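Local structure of ribonucleoside-diphosphate reductase, alpha chain (Actinobacillus ureae ATCC 25976, 6DQX) at residues A363-Q368 / Q502-Q507; K372-F377 / Q513-Q518; Q507-R512 / Q518-N523. The protein is the catalytic alpha subunit of a class Id ribonucleotide reductase, which probably reduces ribonucleoside diphosphates to the deoxynucleotides needed for DNA synthesis. All coordinates share one frame; numbering follows the deposited sequence.

Contact 1: residues A363-Q368 / Q502-Q507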
loop_
_atom_site.group_PDB
_atom_site.type_symbol
_atom_site.label_atom_id
_atom_site.label_comp_id
_atom_site.label_asym_id
_atom_site.label_seq_id
_atom_site.Cartn_x
_atom_site.Cartn_y
_atom_site.Cartn_z
ATOM N N ALA A 363 23.829 -39.012 -21.001
ATOM C CA ALA A 363 23.708 -37.658 -21.521
ATOM C C ALA A 363 22.316 -37.092 -21.230
ATOM O O ALA A 363 21.297 -37.800 -21.311
ATOM C CB ALA A 363 23.980 -37.640 -23.006
ATOM N N PHE A 364 22.250 -35.807 -20.906
ATOM C CA PHE A 364 20.967 -35.190 -20.561
ATOM C C PHE A 364 19.907 -35.397 -21.636
ATOM O O PHE A 364 18.801 -35.859 -21.348
ATOM C CB PHE A 364 21.164 -33.688 -20.310
ATOM C CG PHE A 364 19.924 -32.977 -19.829
ATOM C CD1 PHE A 364 18.976 -32.499 -20.725
ATOM C CD2 PHE A 364 19.718 -32.784 -18.465
ATOM C CE1 PHE A 364 17.843 -31.842 -20.265
ATOM C CE2 PHE A 364 18.576 -32.130 -18.001
ATOM C CZ PHE A 364 17.651 -31.669 -18.900
ATOM N N ASP A 365 20.253 -35.049 -22.872
ATOM C CA ASP A 365 19.357 -35.202 -24.017
ATOM C C ASP A 365 19.563 -36.596 -24.620
ATOM O O ASP A 365 20.327 -36.742 -25.561
ATOM C CB ASP A 365 19.671 -34.127 -25.064
ATOM C CG ASP A 365 18.816 -34.229 -26.331
ATOM O OD1 ASP A 365 17.773 -34.907 -26.324
ATOM O OD2 ASP A 365 19.212 -33.610 -27.344
ATOM N N SER A 366 18.894 -37.597 -24.058
ATOM C CA SER A 366 19.001 -38.969 -24.565
ATOM C C SER A 366 17.755 -39.803 -24.276
ATOM O O SER A 366 16.995 -39.513 -23.365
ATOM C CB SER A 366 20.231 -39.660 -23.968
ATOM O OG SER A 366 20.087 -39.912 -22.593
ATOM N N PHE A 367 17.585 -40.888 -25.032
ATOM C CA PHE A 367 16.528 -41.843 -24.761
ATOM C C PHE A 367 16.655 -42.445 -23.368
ATOM O O PHE A 367 15.653 -42.590 -22.669
ATOM C CB PHE A 367 16.589 -42.933 -25.839
ATOM C CG PHE A 367 15.534 -43.983 -25.710
ATOM C CD1 PHE A 367 14.270 -43.756 -26.214
ATOM C CD2 PHE A 367 15.799 -45.174 -25.077
ATOM C CE1 PHE A 367 13.282 -44.723 -26.091
ATOM C CE2 PHE A 367 14.831 -46.155 -24.971
ATOM C CZ PHE A 367 13.574 -45.929 -25.492
ATOM N N GLN A 368 17.869 -42.794 -22.943
ATOM C CA GLN A 368 18.071 -43.365 -21.611
ATOM C C GLN A 368 17.678 -42.377 -20.495
ATOM O O GLN A 368 17.082 -42.786 -19.486
ATOM C CB GLN A 368 19.496 -43.856 -21.394
ATOM C CG GLN A 368 19.805 -45.150 -22.137
ATOM C CD GLN A 368 21.280 -45.540 -22.075
ATOM O OE1 GLN A 368 22.126 -44.795 -21.546
ATOM N NE2 GLN A 368 21.593 -46.737 -22.582
ATOM N N GLN A 502 17.435 -27.315 -26.086
ATOM C CA GLN A 502 16.374 -26.728 -25.259
ATOM C C GLN A 502 15.043 -27.402 -25.532
ATOM O O GLN A 502 14.169 -27.448 -24.640
ATOM C CB GLN A 502 16.289 -25.213 -25.454
ATOM C CG GLN A 502 17.617 -24.521 -25.187
ATOM C CD GLN A 502 18.115 -24.759 -23.767
ATOM O OE1 GLN A 502 17.447 -24.368 -22.798
ATOM N NE2 GLN A 502 19.295 -25.364 -23.630
ATOM N N LEU A 503 14.901 -27.987 -26.733
ATOM C CA LEU A 503 13.757 -28.850 -26.992
ATOM C C LEU A 503 13.742 -30.037 -26.022
ATOM O O LEU A 503 12.661 -30.414 -25.541
ATOM C CB LEU A 503 13.706 -29.327 -28.451
ATOM C CG LEU A 503 12.455 -30.108 -28.861
ATOM C CD1 LEU A 503 11.166 -29.342 -28.613
ATOM C CD2 LEU A 503 12.558 -30.513 -30.334
ATOM N N SER A 504 14.914 -30.585 -25.693
ATOM C CA SER A 504 14.982 -31.712 -24.744
ATOM C C SER A 504 14.534 -31.325 -23.329
ATOM O O SER A 504 13.850 -32.098 -22.648
ATOM C CB SER A 504 16.352 -32.406 -24.752
ATOM O OG SER A 504 17.282 -31.778 -23.897
ATOM N N VAL A 505 14.870 -30.104 -22.920
ATOM C CA VAL A 505 14.409 -29.562 -21.638
ATOM C C VAL A 505 12.873 -29.555 -21.598
ATOM O O VAL A 505 12.259 -30.063 -20.666
ATOM C CB VAL A 505 14.998 -28.148 -21.401
ATOM C CG1 VAL A 505 14.297 -27.438 -20.253
ATOM C CG2 VAL A 505 16.493 -28.253 -21.133
ATOM N N ILE A 506 12.263 -29.033 -22.659
ATOM C CA ILE A 506 10.811 -28.939 -22.769
ATOM C C ILE A 506 10.156 -30.313 -22.847
ATOM O O ILE A 506 9.160 -30.588 -22.140
ATOM C CB ILE A 506 10.419 -28.082 -24.008
ATOM C CG1 ILE A 506 10.956 -26.654 -23.867
ATOM C CG2 ILE A 506 8.918 -28.079 -24.250
ATOM C CD1 ILE A 506 10.632 -25.967 -22.583
ATOM N N GLN A 507 10.726 -31.183 -23.684
ATOM C CA GLN A 507 10.188 -32.536 -23.816
ATOM C C GLN A 507 10.255 -33.362 -22.532
ATOM O O GLN A 507 9.260 -34.010 -22.176
ATOM C CB GLN A 507 10.839 -33.272 -24.988
ATOM C CG GLN A 507 10.378 -32.694 -26.303
ATOM C CD GLN A 507 11.050 -33.303 -27.518
ATOM O OE1 GLN A 507 12.090 -33.965 -27.418
ATOM N NE2 GLN A 507 10.485 -33.019 -28.674
#
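The turn leading into helix 367-395 comes closest to helix 502-513 at Asp-365 and Ser-504, whose CA atoms lie 5.6 Å apart. In the ribonucleotide reductase barrel domain this joins an N-capped helix start to the first turns of a second helix. Ser-366 is the N-cap: its OG accepts from the backbone N of Ala-369 and also donates to Ala-363 O at 2.8 Å, which ties the turn together. Across the gap the contact is one of packing, without a hydrogen bond. Phe-364 has CG anti to the backbone N (chi1 -175°), which sets the ring against Ser-504 and Val-505. The hydroxyl of Ser-504 sits in the plane of that ring, at its edge, with OG 3.7 Å from CD1 of Phe-364. The polar partner of this hydroxyl is Ser-501 O, just before Gln-502. Val-505 meets the ring slantwise, its CG2 branch lying 3.9 Å from Phe-364 CE1. Trp-353 and His-354 pack on the same phenyl ring, the latter edge-to-face, so the ring lies in a small aromatic cluster. Asp-365 uses carbon as well as oxygen: its CB lies 3.5 Å from Ser-504 OG, while its OD1 rests 3.3 Å from Ser-504 CB.

Contact 2: residues K372-F377 / Q513-Q518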
loop_
_atom_site.group_PDB
_atom_site.type_symbol
_atom_site.label_atom_id
_atom_site.label_comp_id
_atom_site.label_asym_id
_atom_site.label_seq_id
_atom_site.Cartn_x
_atom_site.Cartn_y
_atom_site.Cartn_z
ATOM N N LYS A 372 14.794 -42.918 -17.485
ATOM C CA LYS A 372 15.003 -42.616 -16.066
ATOM C C LYS A 372 14.008 -41.566 -15.545
ATOM O O LYS A 372 13.535 -41.653 -14.397
ATOM C CB LYS A 372 16.437 -42.143 -15.817
ATOM C CG LYS A 372 17.532 -43.196 -16.066
ATOM C CD LYS A 372 17.422 -44.375 -15.131
ATOM C CE LYS A 372 18.753 -45.118 -15.055
ATOM N NZ LYS A 372 18.548 -46.364 -14.299
ATOM N N ASN A 373 13.690 -40.613 -16.406
ATOM C CA ASN A 373 12.751 -39.492 -16.070
ATOM C C ASN A 373 11.391 -40.116 -15.739
ATOM O O ASN A 373 10.794 -39.831 -14.705
ATOM C CB ASN A 373 12.664 -38.550 -17.264
ATOM C CG ASN A 373 12.060 -37.204 -16.939
ATOM O OD1 ASN A 373 12.291 -36.655 -15.872
ATOM N ND2 ASN A 373 11.288 -36.667 -17.872
ATOM N N ASN A 374 10.918 -41.015 -16.617
ATOM C CA ASN A 374 9.668 -41.688 -16.378
ATOM C C ASN A 374 9.673 -42.497 -15.082
ATOM O O ASN A 374 8.713 -42.441 -14.303
ATOM C CB ASN A 374 9.317 -42.612 -17.559
ATOM C CG ASN A 374 7.964 -43.245 -17.398
ATOM O OD1 ASN A 374 6.944 -42.570 -17.548
ATOM N ND2 ASN A 374 7.933 -44.562 -17.138
ATOM N N LEU A 375 10.737 -43.269 -14.869
ATOM C CA LEU A 375 10.863 -44.140 -13.705
ATOM C C LEU A 375 10.847 -43.335 -12.406
ATOM O O LEU A 375 10.112 -43.643 -11.481
ATOM C CB LEU A 375 12.172 -44.931 -13.782
ATOM C CG LEU A 375 12.479 -45.794 -12.560
ATOM C CD1 LEU A 375 11.383 -46.838 -12.327
ATOM C CD2 LEU A 375 13.838 -46.421 -12.734
ATOM N N ILE A 376 11.689 -42.326 -12.354
ATOM C CA ILE A 376 11.827 -41.521 -11.133
ATOM C C ILE A 376 10.526 -40.835 -10.748
ATOM O O ILE A 376 10.055 -40.949 -9.588
ATOM C CB ILE A 376 12.973 -40.504 -11.289
ATOM C CG1 ILE A 376 14.305 -41.269 -11.206
ATOM C CG2 ILE A 376 12.903 -39.416 -10.218
ATOM C CD1 ILE A 376 15.540 -40.441 -11.464
ATOM N N PHE A 377 9.925 -40.155 -11.713
ATOM C CA PHE A 377 8.723 -39.362 -11.399
ATOM C C PHE A 377 7.482 -40.213 -11.187
ATOM O O PHE A 377 6.662 -39.886 -10.358
ATOM C CB PHE A 377 8.586 -38.236 -12.385
ATOM C CG PHE A 377 9.630 -37.193 -12.164
ATOM C CD1 PHE A 377 9.464 -36.227 -11.165
ATOM C CD2 PHE A 377 10.799 -37.211 -12.868
ATOM C CE1 PHE A 377 10.451 -35.298 -10.946
ATOM C CE2 PHE A 377 11.799 -36.313 -12.631
ATOM C CZ PHE A 377 11.607 -35.324 -11.676
ATOM N N GLN A 513 5.419 -34.336 -16.525
ATOM C CA GLN A 513 4.244 -33.596 -16.063
ATOM C C GLN A 513 3.068 -34.482 -15.704
ATOM O O GLN A 513 2.333 -34.147 -14.772
ATOM C CB GLN A 513 3.818 -32.519 -17.043
ATOM C CG GLN A 513 2.769 -31.533 -16.514
ATOM C CD GLN A 513 3.201 -30.834 -15.230
ATOM O OE1 GLN A 513 4.109 -30.015 -15.241
ATOM N NE2 GLN A 513 2.561 -31.190 -14.109
ATOM N N LYS A 514 2.896 -35.620 -16.388
ATOM C CA LYS A 514 1.780 -36.502 -16.048
ATOM C C LYS A 514 1.852 -37.070 -14.635
ATOM O O LYS A 514 0.820 -37.486 -14.075
ATOM C CB LYS A 514 1.610 -37.645 -17.068
ATOM C CG LYS A 514 2.660 -38.737 -16.996
ATOM C CD LYS A 514 2.437 -39.786 -18.082
ATOM C CE LYS A 514 2.876 -39.287 -19.447
ATOM N NZ LYS A 514 4.346 -39.118 -19.566
ATOM N N TYR A 515 3.053 -37.084 -14.042
ATOM C CA TYR A 515 3.254 -37.573 -12.688
ATOM C C TYR A 515 3.291 -36.495 -11.601
ATOM O O TYR A 515 3.548 -36.816 -10.445
ATOM C CB TYR A 515 4.582 -38.308 -12.630
ATOM C CG TYR A 515 4.646 -39.445 -13.600
ATOM C CD1 TYR A 515 3.769 -40.501 -13.479
ATOM C CD2 TYR A 515 5.569 -39.460 -14.639
ATOM C CE1 TYR A 515 3.805 -41.575 -14.381
ATOM C CE2 TYR A 515 5.599 -40.521 -15.557
ATOM C CZ TYR A 515 4.739 -41.575 -15.390
ATOM O OH TYR A 515 4.758 -42.639 -16.281
ATOM N N ILE A 516 3.044 -35.240 -11.975
ATOM C CA ILE A 516 3.222 -34.086 -11.060
ATOM C C ILE A 516 1.899 -33.341 -11.027
ATOM O O ILE A 516 1.420 -32.827 -12.051
ATOM C CB ILE A 516 4.357 -33.156 -11.560
ATOM C CG1 ILE A 516 5.715 -33.871 -11.504
ATOM C CG2 ILE A 516 4.416 -31.865 -10.721
ATOM C CD1 ILE A 516 6.798 -33.187 -12.321
ATOM N N ASP A 517 1.278 -33.312 -9.855
ATOM C CA ASP A 517 -0.031 -32.681 -9.739
ATOM C C ASP A 517 -0.015 -31.129 -9.724
ATOM O O ASP A 517 -1.031 -30.519 -10.054
ATOM C CB ASP A 517 -0.887 -33.317 -8.606
ATOM C CG ASP A 517 -0.185 -33.352 -7.255
ATOM O OD1 ASP A 517 0.880 -32.716 -7.101
ATOM O OD2 ASP A 517 -0.721 -34.014 -6.317
ATOM N N GLN A 518 1.102 -30.514 -9.360
ATOM C CA GLN A 518 1.293 -29.082 -9.572
ATOM C C GLN A 518 2.133 -28.885 -10.837
ATOM O O GLN A 518 1.844 -29.499 -11.893
ATOM C CB GLN A 518 1.860 -28.404 -8.327
ATOM C CG GLN A 518 1.035 -28.577 -7.047
ATOM C CD GLN A 518 1.306 -27.453 -6.054
ATOM O OE1 GLN A 518 1.075 -26.278 -6.359
ATOM N NE2 GLN A 518 1.849 -27.793 -4.900
HETATM O O HOH W 1 5.970 -41.114 -19.487
#
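Tyr-515, Phe-377 and Asn-374 carry this contact between helix 367-395 and the turn that follows helix 502-513. The tyrosine slants across the helix from Phe-377 back to Asn-374, its CB 3.5 Å from the backbone O of Phe-377 and its CD2 4.0 Å from Phe-377 CB. Its hydroxyl reaches Asn-374 and donates to OD1 across a short 2.5 Å. The phenol oxygen stands 28° off the carbonyl plane, with the amide and ring planes 61° apart. Asn-374 presents OD1 because its CG is anti to the backbone N (chi1 -175°), which carries the amide out to the end of the phenol. A water also donates to Asn-374 OD1, at 2.6 Å, and accepts from Lys-514 NZ, so two donors grip one amide oxygen. Lys-514 lies over the following residue, with CG 3.6 Å above the centre of the Tyr-515 ring as a CH-pi contact. Deeper in, Phe-377 CD1 meets Ile-516 CD1 at 4.2 Å, and Arg-512 packs on the same phenylalanine. The backbone bond from Ile-516 N to Gln-513 O closes the turn that presents Tyr-515. The arrangement is a type I beta turn, from Gln-513 to Ile-516, leading away from helix 502-513 and docked on the flank of helix 367-395 in the reductase barrel domain.

Contact 3: residues Q507-R512 / Q518-N523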
loop_
_atom_site.group_PDB
_atom_site.type_symbol
_atom_site.label_atom_id
_atom_site.label_comp_id
_atom_site.label_asym_id
_atom_site.label_seq_id
_atom_site.Cartn_x
_atom_site.Cartn_y
_atom_site.Cartn_z
ATOM N N GLN A 507 10.726 -31.183 -23.684
ATOM C CA GLN A 507 10.188 -32.536 -23.816
ATOM C C GLN A 507 10.255 -33.362 -22.532
ATOM O O GLN A 507 9.260 -34.010 -22.176
ATOM C CB GLN A 507 10.839 -33.272 -24.988
ATOM C CG GLN A 507 10.378 -32.694 -26.303
ATOM C CD GLN A 507 11.050 -33.303 -27.518
ATOM O OE1 GLN A 507 12.090 -33.965 -27.418
ATOM N NE2 GLN A 507 10.485 -33.019 -28.674
ATOM N N GLN A 508 11.374 -33.291 -21.805
ATOM C CA GLN A 508 11.478 -33.941 -20.515
ATOM C C GLN A 508 10.481 -33.404 -19.497
ATOM O O GLN A 508 9.937 -34.177 -18.694
ATOM C CB GLN A 508 12.892 -33.852 -19.939
ATOM C CG GLN A 508 13.896 -34.767 -20.624
ATOM C CD GLN A 508 15.240 -34.782 -19.917
ATOM O OE1 GLN A 508 15.355 -34.335 -18.785
ATOM N NE2 GLN A 508 16.280 -35.243 -20.617
ATOM N N ALA A 509 10.262 -32.086 -19.517
ATOM C CA ALA A 509 9.259 -31.479 -18.631
ATOM C C ALA A 509 7.862 -31.986 -18.998
ATOM O O ALA A 509 7.070 -32.366 -18.118
ATOM C CB ALA A 509 9.345 -29.935 -18.666
ATOM N N ALA A 510 7.591 -32.081 -20.302
ATOM C CA ALA A 510 6.298 -32.571 -20.775
ATOM C C ALA A 510 6.083 -34.015 -20.365
ATOM O O ALA A 510 4.985 -34.372 -19.933
ATOM C CB ALA A 510 6.171 -32.422 -22.286
ATOM N N GLN A 511 7.141 -34.821 -20.474
ATOM C CA GLN A 511 7.070 -36.232 -20.135
ATOM C C GLN A 511 6.763 -36.477 -18.672
ATOM O O GLN A 511 5.900 -37.297 -18.366
ATOM C CB GLN A 511 8.345 -36.950 -20.543
ATOM C CG GLN A 511 8.349 -38.440 -20.244
ATOM C CD GLN A 511 9.734 -39.081 -20.327
ATOM O OE1 GLN A 511 10.771 -38.419 -20.175
ATOM N NE2 GLN A 511 9.748 -40.395 -20.582
ATOM N N ARG A 512 7.467 -35.777 -17.760
ATOM C CA ARG A 512 7.246 -35.984 -16.338
ATOM C C ARG A 512 5.979 -35.293 -15.784
ATOM O O ARG A 512 5.507 -35.678 -14.717
ATOM C CB ARG A 512 8.494 -35.622 -15.522
ATOM C CG ARG A 512 8.777 -34.116 -15.381
ATOM C CD ARG A 512 9.984 -33.868 -14.483
ATOM N NE ARG A 512 11.245 -34.091 -15.151
ATOM C CZ ARG A 512 11.926 -33.200 -15.877
ATOM N NH1 ARG A 512 11.508 -31.953 -16.065
ATOM N NH2 ARG A 512 13.065 -33.552 -16.421
ATOM N N GLN A 518 1.102 -30.514 -9.360
ATOM C CA GLN A 518 1.293 -29.082 -9.572
ATOM C C GLN A 518 2.133 -28.885 -10.837
ATOM O O GLN A 518 1.844 -29.499 -11.893
ATOM C CB GLN A 518 1.860 -28.404 -8.327
ATOM C CG GLN A 518 1.035 -28.577 -7.047
ATOM C CD GLN A 518 1.306 -27.453 -6.054
ATOM O OE1 GLN A 518 1.075 -26.278 -6.359
ATOM N NE2 GLN A 518 1.849 -27.793 -4.900
ATOM N N GLY A 519 3.141 -28.030 -10.769
ATOM C CA GLY A 519 3.907 -27.666 -11.961
ATOM C C GLY A 519 5.384 -27.759 -11.785
ATOM O O GLY A 519 5.908 -28.411 -10.841
ATOM N N GLN A 520 6.093 -27.112 -12.712
ATOM C CA GLN A 520 7.516 -27.193 -12.757
ATOM C C GLN A 520 8.128 -25.858 -13.194
ATOM O O GLN A 520 7.688 -25.297 -14.182
ATOM C CB GLN A 520 7.976 -28.262 -13.794
ATOM C CG GLN A 520 7.397 -29.642 -13.622
ATOM C CD GLN A 520 7.830 -30.523 -14.782
ATOM O OE1 GLN A 520 9.041 -30.740 -14.974
ATOM N NE2 GLN A 520 6.880 -30.959 -15.601
ATOM N N SER A 521 9.120 -25.372 -12.446
ATOM C CA SER A 521 9.847 -24.143 -12.831
ATOM C C SER A 521 10.873 -24.482 -13.874
ATOM O O SER A 521 11.899 -25.076 -13.556
ATOM C CB SER A 521 10.545 -23.504 -11.622
ATOM O OG SER A 521 9.603 -23.352 -10.592
ATOM N N ILE A 522 10.577 -24.131 -15.110
ATOM C CA ILE A 522 11.384 -24.510 -16.228
ATOM C C ILE A 522 11.988 -23.268 -16.866
ATOM O O ILE A 522 11.280 -22.461 -17.496
ATOM C CB ILE A 522 10.573 -25.328 -17.242
ATOM C CG1 ILE A 522 10.069 -26.615 -16.572
ATOM C CG2 ILE A 522 11.378 -25.559 -18.530
ATOM C CD1 ILE A 522 11.137 -27.653 -16.201
ATOM N N ASN A 523 13.295 -23.183 -16.715
ATOM C CA ASN A 523 14.137 -22.189 -17.406
ATOM C C ASN A 523 14.667 -22.761 -18.709
ATOM O O ASN A 523 14.836 -23.967 -18.844
ATOM C CB ASN A 523 15.323 -21.793 -16.515
ATOM C CG ASN A 523 14.898 -21.040 -15.260
ATOM O OD1 ASN A 523 14.030 -20.183 -15.328
ATOM N ND2 ASN A 523 15.526 -21.348 -14.119
#
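Gln-520 NE2 donates to two acceptors: Ala-509 O on helix 502-513, at 2.9 Å, and Gln-513 OE1. The bond to Ala-509 O is nearly straight at 163°, with the acceptor in the amide plane. At the other end of the amide, OE1 of Gln-520 receives NH1 of Arg-512 at 3.0 Å, a bond of 170° that lies in both the carbonyl and the guanidinium planes. The two flat groups are nevertheless turned 79° apart, so the arginine's edge addresses the amide oxygen without stacking on it. Extension of Gln-520 beyond CG carries the amide across to the helix, while the bend of Arg-512 at chi3 brings NH1 round to meet it. CD of Arg-512 packs against the same oxygen, 3.3 Å from Gln-520 OE1. Asn-373 OD1 accepts from NE of Arg-512, so the guanidinium is held from helix 367-395 too, and Gln-508 O lies over the centre of one of its faces. An apolar contact completes the interface: Ile-522 CD1 rests 3.8 Å from Ala-509 CB. In this part of the barrel domain a helix is followed by a tight turn and an extended segment, which packs back on the helix and runs on into strand 524-525.

Helix 502-513 carries one side of contacts 1 and 3; the turn into helix 367-395, and then the helix itself, serve contacts 1 and 2. Contact 3 lies deepest, about 10 Å from the chain centre and wholly buried; contact 1 is also largely buried but farther out, at about 19 Å, and contact 2 is only partly buried. The chemistry does not simply track burial: contact 1 is packing alone, contact 2 combines a phenol-amide bond with a bridging water, and contact 3 satisfies buried polar groups directly. Asn-373, from the 372-377 segment of contact 2, also probably bonds Gln-511 of contact 3, joining the two. Contacts 1 and 3 meet where Val-505 packs on Ile-522.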